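Glutathione S-transferase (Acinetobacter baumannii, PDB 4MP4) probably catalyses the conjugation of glutathione to electrophilic substrates, as a dimeric member of the glutathione transferase family. Local coordinates at residues I90-I104 with E157-E169. Numbering follows the deposited sequence.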
ATOM      1  N   ILE A  90      15.663   4.876  -6.819  1.00 25.46           N
ATOM      2  CA  ILE A  90      15.637   5.082  -5.373  1.00 24.67           C
ATOM      3  C   ILE A  90      15.129   3.814  -4.691  1.00 22.70           C
ATOM      4  O   ILE A  90      14.702   3.848  -3.549  1.00 32.98           O
ATOM      5  CB  ILE A  90      14.795   6.310  -4.973  1.00 25.58           C
ATOM      6  CG1 ILE A  90      13.349   6.148  -5.421  1.00 16.70           C
ATOM      7  CG2 ILE A  90      15.381   7.592  -5.577  1.00 26.06           C
ATOM      8  CD1 ILE A  90      12.508   7.369  -5.151  1.00 16.05           C
ATOM      9  N   TYR A  91      15.181   2.709  -5.436  1.00 22.90           N
ATOM     10  CA  TYR A  91      15.006   1.351  -4.933  1.00 20.28           C
ATOM     11  C   TYR A  91      16.249   0.558  -5.342  1.00 23.21           C
ATOM     12  O   TYR A  91      16.920   0.925  -6.296  1.00 30.77           O
ATOM     13  CB  TYR A  91      13.756   0.698  -5.539  1.00 19.97           C
ATOM     14  CG  TYR A  91      12.474   1.295  -5.037  1.00 26.96           C
ATOM     15  CD1 TYR A  91      11.984   0.979  -3.772  1.00 23.73           C
ATOM     16  CD2 TYR A  91      11.763   2.199  -5.805  1.00 39.10           C
ATOM     17  CE1 TYR A  91      10.816   1.536  -3.298  1.00 21.16           C
ATOM     18  CE2 TYR A  91      10.585   2.761  -5.333  1.00 45.42           C
ATOM     19  CZ  TYR A  91      10.119   2.419  -4.078  1.00 30.80           C
ATOM     20  OH  TYR A  91       8.963   2.974  -3.607  1.00 30.52           O
ATOM     21  N   PRO A  92      16.552  -0.536  -4.627  1.00 24.30           N
ATOM     22  CA  PRO A  92      17.759  -1.309  -4.939  1.00 26.74           C
ATOM     23  C   PRO A  92      17.704  -1.836  -6.378  1.00 36.79           C
ATOM     24  O   PRO A  92      16.605  -1.953  -6.937  1.00 30.70           O
ATOM     25  CB  PRO A  92      17.692  -2.474  -3.944  1.00 20.40           C
ATOM     26  CG  PRO A  92      16.778  -1.991  -2.848  1.00 21.40           C
ATOM     27  CD  PRO A  92      15.772  -1.141  -3.529  1.00 18.80           C
ATOM     28  N   LYS A  93      18.857  -2.135  -6.980  1.00 40.89           N
ATOM     29  CA  LYS A  93      18.845  -2.594  -8.370  1.00 43.44           C
ATOM     30  C   LYS A  93      18.592  -4.103  -8.512  1.00 38.68           C
ATOM     31  O   LYS A  93      17.946  -4.524  -9.456  1.00 35.06           O
ATOM     32  CB  LYS A  93      20.073  -2.123  -9.171  1.00 44.37           C
ATOM     33  CG  LYS A  93      21.387  -2.740  -8.755  1.00 56.74           C
ATOM     34  CD  LYS A  93      22.547  -2.196  -9.576  1.00 66.61           C
ATOM     35  CE  LYS A  93      23.882  -2.451  -8.873  1.00 72.77           C
ATOM     36  NZ  LYS A  93      23.931  -1.836  -7.507  1.00 73.66           N
ATOM     37  N   ASP A  94      19.084  -4.911  -7.583  1.00 23.77           N
ATOM     38  CA  ASP A  94      18.758  -6.334  -7.605  1.00 29.51           C
ATOM     39  C   ASP A  94      17.239  -6.533  -7.502  1.00 33.84           C
ATOM     40  O   ASP A  94      16.576  -5.923  -6.656  1.00 31.52           O
ATOM     41  CB  ASP A  94      19.478  -7.069  -6.466  1.00 33.50           C
ATOM     42  CG  ASP A  94      18.990  -8.502  -6.285  1.00 48.04           C
ATOM     43  OD1 ASP A  94      18.410  -9.074  -7.229  1.00 52.94           O
ATOM     44  OD2 ASP A  94      19.192  -9.067  -5.189  1.00 58.65           O
ATOM     45  N   ILE A  95      16.699  -7.405  -8.352  1.00 34.10           N
ATOM     46  CA  ILE A  95      15.258  -7.620  -8.415  1.00 26.50           C
ATOM     47  C   ILE A  95      14.665  -8.128  -7.096  1.00 30.53           C
ATOM     48  O   ILE A  95      13.535  -7.775  -6.743  1.00 28.00           O
ATOM     49  CB  ILE A  95      14.862  -8.573  -9.554  1.00 29.19           C
ATOM     50  CG1 ILE A  95      13.339  -8.578  -9.725  1.00 29.20           C
ATOM     51  CG2 ILE A  95      15.424  -9.968  -9.313  1.00 24.85           C
ATOM     52  CD1 ILE A  95      12.829  -9.572 -10.747  1.00 24.16           C
ATOM     53  N   GLN A  96      15.424  -8.928  -6.352  1.00 29.22           N
ATOM     54  CA  GLN A  96      14.887  -9.450  -5.098  1.00 36.02           C
ATOM     55  C   GLN A  96      14.953  -8.443  -3.951  1.00 35.48           C
ATOM     56  O   GLN A  96      14.039  -8.366  -3.133  1.00 37.01           O
ATOM     57  CB  GLN A  96      15.485 -10.810  -4.744  1.00 23.19           C
ATOM     58  CG  GLN A  96      14.801 -11.903  -5.539  1.00 46.26           C
ATOM     59  CD  GLN A  96      15.489 -13.250  -5.487  1.00 44.52           C
ATOM     60  OE1 GLN A  96      16.053 -13.651  -4.464  1.00 34.26           O
ATOM     61  NE2 GLN A  96      15.435 -13.967  -6.605  1.00 48.78           N
ATOM     62  N   ALA A  97      16.021  -7.654  -3.920  1.00 31.03           N
ATOM     63  CA  ALA A  97      16.139  -6.582  -2.949  1.00 28.27           C
ATOM     64  C   ALA A  97      15.056  -5.526  -3.188  1.00 26.69           C
ATOM     65  O   ALA A  97      14.465  -5.025  -2.236  1.00 25.78           O
ATOM     66  CB  ALA A  97      17.543  -5.964  -2.996  1.00 21.31           C
ATOM     67  N   ARG A  98      14.781  -5.212  -4.457  1.00 23.81           N
ATOM     68  CA  ARG A  98      13.701  -4.280  -4.805  1.00 25.04           C
ATOM     69  C   ARG A  98      12.325  -4.772  -4.349  1.00 18.88           C
ATOM     70  O   ARG A  98      11.503  -3.992  -3.851  1.00 24.09           O
ATOM     71  CB  ARG A  98      13.669  -4.001  -6.304  1.00 19.98           C
ATOM     72  CG  ARG A  98      12.506  -3.105  -6.752  1.00 29.69           C
ATOM     73  CD  ARG A  98      12.407  -3.106  -8.264  1.00 31.11           C
ATOM     74  NE  ARG A  98      13.759  -3.051  -8.781  1.00 39.77           N
ATOM     75  CZ  ARG A  98      14.288  -3.903  -9.645  1.00 33.44           C
ATOM     76  NH1 ARG A  98      13.565  -4.884 -10.170  1.00 25.43           N
ATOM     77  NH2 ARG A  98      15.548  -3.736  -9.999  1.00 35.31           N
ATOM     78  N   ALA A  99      12.081  -6.061  -4.525  1.00 19.37           N
ATOM     79  CA  ALA A  99      10.845  -6.669  -4.060  1.00 28.92           C
ATOM     80  C   ALA A  99      10.780  -6.559  -2.539  1.00 24.24           C
ATOM     81  O   ALA A  99       9.759  -6.131  -1.983  1.00 26.01           O
ATOM     82  CB  ALA A  99      10.743  -8.117  -4.519  1.00 19.73           C
ATOM     83  N   ARG A 100      11.880  -6.904  -1.873  1.00 24.44           N
ATOM     84  CA  ARG A 100      11.949  -6.783  -0.415  1.00 23.60           C
ATOM     85  C   ARG A 100      11.706  -5.320  -0.005  1.00 23.78           C
ATOM     86  O   ARG A 100      10.940  -5.042   0.928  1.00 16.83           O
ATOM     87  CB  ARG A 100      13.282  -7.326   0.136  1.00 21.55           C
ATOM     88  CG  ARG A 100      13.448  -7.230   1.667  1.00 26.95           C
ATOM     89  CD  ARG A 100      12.685  -8.327   2.470  1.00 18.59           C
ATOM     90  NE  ARG A 100      13.255  -9.661   2.290  1.00 29.34           N
ATOM     91  CZ  ARG A 100      12.625 -10.685   1.713  1.00 32.37           C
ATOM     92  NH1 ARG A 100      13.235 -11.867   1.589  1.00 28.86           N
ATOM     93  NH2 ARG A 100      11.387 -10.536   1.259  1.00 30.00           N
ATOM     94  N   ALA A 101      12.327  -4.386  -0.718  1.00 17.51           N
ATOM     95  CA  ALA A 101      12.080  -2.971  -0.449  1.00 24.01           C
ATOM     96  C   ALA A 101      10.592  -2.590  -0.586  1.00 23.13           C
ATOM     97  O   ALA A 101      10.041  -1.918   0.284  1.00 22.69           O
ATOM     98  CB  ALA A 101      12.963  -2.074  -1.319  1.00 17.09           C
ATOM     99  N   ARG A 102       9.945  -3.028  -1.664  1.00 21.53           N
ATOM    100  CA  ARG A 102       8.508  -2.785  -1.828  1.00 16.87           C
ATOM    101  C   ARG A 102       7.702  -3.434  -0.716  1.00 15.66           C
ATOM    102  O   ARG A 102       6.679  -2.910  -0.292  1.00 29.62           O
ATOM    103  CB  ARG A 102       8.017  -3.283  -3.188  1.00 20.21           C
ATOM    104  CG  ARG A 102       8.469  -2.407  -4.356  1.00 16.68           C
ATOM    105  CD  ARG A 102       7.824  -2.848  -5.655  1.00 24.58           C
ATOM    106  NE  ARG A 102       8.296  -2.055  -6.784  1.00 23.75           N
ATOM    107  CZ  ARG A 102       8.938  -2.548  -7.835  1.00 19.17           C
ATOM    108  NH1 ARG A 102       9.173  -3.849  -7.931  1.00 18.91           N
ATOM    109  NH2 ARG A 102       9.325  -1.743  -8.808  1.00 19.59           N
ATOM    110  N   GLN A 103       8.174  -4.573  -0.226  1.00 17.78           N
ATOM    111  CA  GLN A 103       7.475  -5.261   0.847  1.00 15.91           C
ATOM    112  C   GLN A 103       7.511  -4.487   2.175  1.00 20.01           C
ATOM    113  O   GLN A 103       6.476  -4.309   2.836  1.00 16.24           O
ATOM    114  CB  GLN A 103       8.024  -6.666   1.012  1.00 16.60           C
ATOM    115  CG  GLN A 103       7.705  -7.324   2.336  1.00 16.55           C
ATOM    116  CD  GLN A 103       8.541  -8.580   2.531  1.00 21.23           C
ATOM    117  OE1 GLN A 103       8.856  -9.269   1.573  1.00 31.30           O
ATOM    118  NE2 GLN A 103       8.918  -8.864   3.762  1.00 23.03           N
ATOM    119  N   ILE A 104       8.704  -4.037   2.556  1.00 15.42           N
ATOM    120  CA  ILE A 104       8.884  -3.239   3.765  1.00 18.70           C
ATOM    121  C   ILE A 104       8.086  -1.931   3.693  1.00 16.77           C
ATOM    122  O   ILE A 104       7.393  -1.561   4.649  1.00 22.68           O
ATOM    123  CB  ILE A 104      10.388  -2.972   4.054  1.00 15.26           C
ATOM    124  CG1 ILE A 104      11.132  -4.300   4.169  1.00 18.91           C
ATOM    125  CG2 ILE A 104      10.554  -2.163   5.316  1.00 14.85           C
ATOM    126  CD1 ILE A 104      10.433  -5.336   5.134  1.00 16.06           C
ATOM    127  N   GLU A 157      24.735   0.176   7.258  1.00 37.43           N
ATOM    128  CA  GLU A 157      24.483   1.609   7.272  1.00 33.35           C
ATOM    129  C   GLU A 157      23.113   1.905   6.623  1.00 30.50           C
ATOM    130  O   GLU A 157      22.378   2.780   7.070  1.00 30.30           O
ATOM    131  CB  GLU A 157      25.630   2.340   6.570  1.00 32.62           C
ATOM    132  CG  GLU A 157      25.392   3.813   6.321  1.00 45.13           C
ATOM    133  CD  GLU A 157      26.552   4.488   5.589  1.00 59.94           C
ATOM    134  OE1 GLU A 157      27.596   3.824   5.358  1.00 62.71           O
ATOM    135  OE2 GLU A 157      26.415   5.687   5.245  1.00 59.69           O
ATOM    136  N   PHE A 158      22.774   1.145   5.582  1.00 32.29           N
ATOM    137  CA  PHE A 158      21.467   1.229   4.923  1.00 32.34           C
ATOM    138  C   PHE A 158      20.831  -0.158   4.835  1.00 33.85           C
ATOM    139  O   PHE A 158      21.506  -1.153   5.044  1.00 34.71           O
ATOM    140  CB  PHE A 158      21.619   1.815   3.526  1.00 25.28           C
ATOM    141  CG  PHE A 158      22.240   3.176   3.514  1.00 29.98           C
ATOM    142  CD1 PHE A 158      21.477   4.303   3.797  1.00 36.61           C
ATOM    143  CD2 PHE A 158      23.587   3.335   3.236  1.00 29.44           C
ATOM    144  CE1 PHE A 158      22.040   5.565   3.787  1.00 27.44           C
ATOM    145  CE2 PHE A 158      24.156   4.592   3.224  1.00 26.61           C
ATOM    146  CZ  PHE A 158      23.381   5.709   3.501  1.00 25.98           C
ATOM    147  N   LEU A 159      19.536  -0.218   4.526  1.00 32.66           N
ATOM    148  CA  LEU A 159      18.796  -1.482   4.517  1.00 26.20           C
ATOM    149  C   LEU A 159      19.255  -2.456   3.439  1.00 29.54           C
ATOM    150  O   LEU A 159      19.319  -3.662   3.671  1.00 35.03           O
ATOM    151  CB  LEU A 159      17.304  -1.208   4.319  1.00 26.03           C
ATOM    152  CG  LEU A 159      16.496  -0.752   5.532  1.00 25.55           C
ATOM    153  CD1 LEU A 159      15.113  -0.280   5.072  1.00 13.24           C
ATOM    154  CD2 LEU A 159      16.403  -1.890   6.552  1.00 15.62           C
ATOM    155  N   PHE A 160      19.571  -1.928   2.263  1.00 30.19           N
ATOM    156  CA  PHE A 160      19.792  -2.750   1.081  1.00 30.21           C
ATOM    157  C   PHE A 160      21.130  -2.461   0.398  1.00 36.34           C
ATOM    158  O   PHE A 160      21.247  -2.548  -0.827  1.00 39.28           O
ATOM    159  CB  PHE A 160      18.626  -2.563   0.099  1.00 25.09           C
ATOM    160  CG  PHE A 160      17.292  -2.896   0.693  1.00 25.95           C
ATOM    161  CD1 PHE A 160      16.987  -4.204   1.053  1.00 25.83           C
ATOM    162  CD2 PHE A 160      16.353  -1.903   0.930  1.00 23.62           C
ATOM    163  CE1 PHE A 160      15.762  -4.520   1.630  1.00 25.66           C
ATOM    164  CE2 PHE A 160      15.132  -2.212   1.494  1.00 24.81           C
ATOM    165  CZ  PHE A 160      14.833  -3.525   1.847  1.00 23.71           C
ATOM    166  N   GLY A 161      22.138  -2.132   1.198  1.00 32.80           N
ATOM    167  CA  GLY A 161      23.461  -1.820   0.680  1.00 30.83           C
ATOM    168  C   GLY A 161      23.659  -0.322   0.638  1.00 32.93           C
ATOM    169  O   GLY A 161      24.213   0.286   1.561  1.00 36.37           O
ATOM    170  N   SER A 162      23.175   0.285  -0.435  1.00 31.82           N
ATOM    171  CA  SER A 162      23.173   1.733  -0.537  1.00 28.79           C
ATOM    172  C   SER A 162      21.799   2.289  -0.197  1.00 25.38           C
ATOM    173  O   SER A 162      20.820   1.562  -0.089  1.00 31.76           O
ATOM    174  CB  SER A 162      23.606   2.175  -1.939  1.00 32.82           C
ATOM    175  OG  SER A 162      22.813   1.573  -2.940  1.00 31.23           O
ATOM    176  N   TRP A 163      21.741   3.595  -0.025  1.00 26.21           N
ATOM    177  CA  TRP A 163      20.514   4.260   0.342  1.00 22.96           C
ATOM    178  C   TRP A 163      19.341   3.952  -0.604  1.00 26.44           C
ATOM    179  O   TRP A 163      19.508   3.888  -1.815  1.00 30.11           O
ATOM    180  CB  TRP A 163      20.763   5.763   0.397  1.00 16.23           C
ATOM    181  CG  TRP A 163      19.568   6.491   0.882  1.00 27.77           C
ATOM    182  CD1 TRP A 163      19.248   6.769   2.185  1.00 18.47           C
ATOM    183  CD2 TRP A 163      18.504   7.016   0.088  1.00 23.30           C
ATOM    184  NE1 TRP A 163      18.059   7.443   2.243  1.00 22.73           N
ATOM    185  CE2 TRP A 163      17.571   7.605   0.970  1.00 24.18           C
ATOM    186  CE3 TRP A 163      18.239   7.039  -1.286  1.00 18.81           C
ATOM    187  CZ2 TRP A 163      16.401   8.218   0.534  1.00 23.52           C
ATOM    188  CZ3 TRP A 163      17.071   7.653  -1.727  1.00 22.50           C
ATOM    189  CH2 TRP A 163      16.169   8.234  -0.817  1.00 28.83           C
ATOM    190  N   SER A 164      18.157   3.748  -0.037  1.00 28.26           N
ATOM    191  CA  SER A 164      16.922   3.736  -0.816  1.00 20.20           C
ATOM    192  C   SER A 164      15.842   4.497  -0.069  1.00 17.59           C
ATOM    193  O   SER A 164      15.966   4.748   1.135  1.00 19.07           O
ATOM    194  CB  SER A 164      16.450   2.311  -1.090  1.00 20.45           C
ATOM    195  OG  SER A 164      16.368   1.574   0.104  1.00 18.90           O
ATOM    196  N   ILE A 165      14.774   4.859  -0.773  1.00 12.99           N
ATOM    197  CA  ILE A 165      13.704   5.660  -0.168  1.00  9.93           C
ATOM    198  C   ILE A 165      13.140   4.970   1.099  1.00 18.03           C
ATOM    199  O   ILE A 165      12.562   5.624   1.976  1.00 18.22           O
ATOM    200  CB  ILE A 165      12.585   5.957  -1.208  1.00 13.43           C
ATOM    201  CG1 ILE A 165      11.627   7.054  -0.731  1.00 16.14           C
ATOM    202  CG2 ILE A 165      11.839   4.701  -1.567  1.00  9.45           C
ATOM    203  CD1 ILE A 165      12.293   8.394  -0.512  1.00  9.22           C
ATOM    204  N   VAL A 166      13.348   3.657   1.210  1.00 10.08           N
ATOM    205  CA  VAL A 166      12.800   2.904   2.324  1.00 18.88           C
ATOM    206  C   VAL A 166      13.600   3.198   3.599  1.00 18.76           C
ATOM    207  O   VAL A 166      13.082   3.056   4.721  1.00 12.08           O
ATOM    208  CB  VAL A 166      12.716   1.373   2.027  1.00 10.53           C
ATOM    209  CG1 VAL A 166      12.006   0.651   3.156  1.00 10.71           C
ATOM    210  CG2 VAL A 166      11.969   1.117   0.743  1.00 10.26           C
ATOM    211  N   ASP A 167      14.856   3.628   3.439  1.00 13.33           N
ATOM    212  CA  ASP A 167      15.617   4.057   4.616  1.00 17.08           C
ATOM    213  C   ASP A 167      14.920   5.255   5.256  1.00 20.07           C
ATOM    214  O   ASP A 167      14.765   5.326   6.491  1.00 15.58           O
ATOM    215  CB  ASP A 167      17.082   4.385   4.298  1.00 14.70           C
ATOM    216  CG  ASP A 167      17.899   3.142   3.918  1.00 24.09           C
ATOM    217  OD1 ASP A 167      18.144   2.274   4.811  1.00 16.09           O
ATOM    218  OD2 ASP A 167      18.304   3.048   2.722  1.00 20.85           O
ATOM    219  N   ALA A 168      14.458   6.172   4.410  1.00 11.74           N
ATOM    220  CA  ALA A 168      13.816   7.383   4.900  1.00 10.86           C
ATOM    221  C   ALA A 168      12.466   7.043   5.557  1.00 14.68           C
ATOM    222  O   ALA A 168      12.070   7.669   6.552  1.00 18.91           O
ATOM    223  CB  ALA A 168      13.658   8.409   3.775  1.00  9.06           C
ATOM    224  N   GLU A 169      11.788   6.031   5.020  1.00 11.77           N
ATOM    225  CA  GLU A 169      10.473   5.636   5.522  1.00 10.98           C
ATOM    226  C   GLU A 169      10.591   4.918   6.870  1.00 14.13           C
ATOM    227  O   GLU A 169       9.772   5.127   7.767  1.00 14.66           O
ATOM    228  CB  GLU A 169       9.736   4.745   4.513  1.00  7.95           C
ATOM    229  CG  GLU A 169       9.453   5.394   3.165  1.00 29.26           C
ATOM    230  CD  GLU A 169       9.051   4.370   2.082  1.00 28.22           C
ATOM    231  OE1 GLU A 169       9.236   3.163   2.313  1.00 22.67           O
ATOM    232  OE2 GLU A 169       8.556   4.767   1.008  1.00 20.47           O
TER
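Phe160 swings its ring beside its own backbone N, CG turned anti to the carbonyl carbon (chi1 -58°), and this lays the ring against helix 95-110 and Pro92. Phe160 CE2 comes to 3.6 Å from Ala101 CB, while the CG methylene of Arg100 meets Phe160 CE1 at the ring edge, near its plane, also at 3.6 Å. Ala97 O sits over one face toward the rim, and Leu159 CB covers the opposite one. Pro92 CG comes in obliquely at the root of the ring, 3.5 Å from Phe160 CB. Arg100 lends only its aliphatic part: bent at its second and third torsions, it carries its guanidinium away to Ala70 O of the second subunit.

Further along, Val166 fits between Ala101 and Ile104: the Val166 and Ile104 side chains cross at about a right angle, Val166 CG1 3.8 Å from Ile104 CG2, while Val166 CG2 faces Ala101. Tyr91 receives the CG2 methyl of Ile165 in an off-centre CH-pi contact, 4.2 Å from the ring centroid; the tyrosine OH bonds to Gln105.

At Ile165 the two backbones join directly. Ile165 N donates to Ile90 O at 3.0 Å in an almost straight bond (173°), and the Ile90 and Ile165 side chains run alongside each other. Asp167 shapes the turn leading in: OD2 accepts from Ser164 N at 2.9 Å, and OD1 takes Leu159 N on its syn lone pair and also bonds Tyr191 OH. One carboxylate thus ties the loop 157-164 to helix 165-178.

Helix 74-84 touches Ile90 and Tyr91, and helix 19-30 touches Ile165, placing the contact where the thioredoxin-like domain meets the helical one. Ser164 N to Asp167 is the side-chain half of the Ser-x-x-Asp N-capping box known from the corresponding helix of glutathione transferases, here packed against the first helix of the all-helical C-terminal domain.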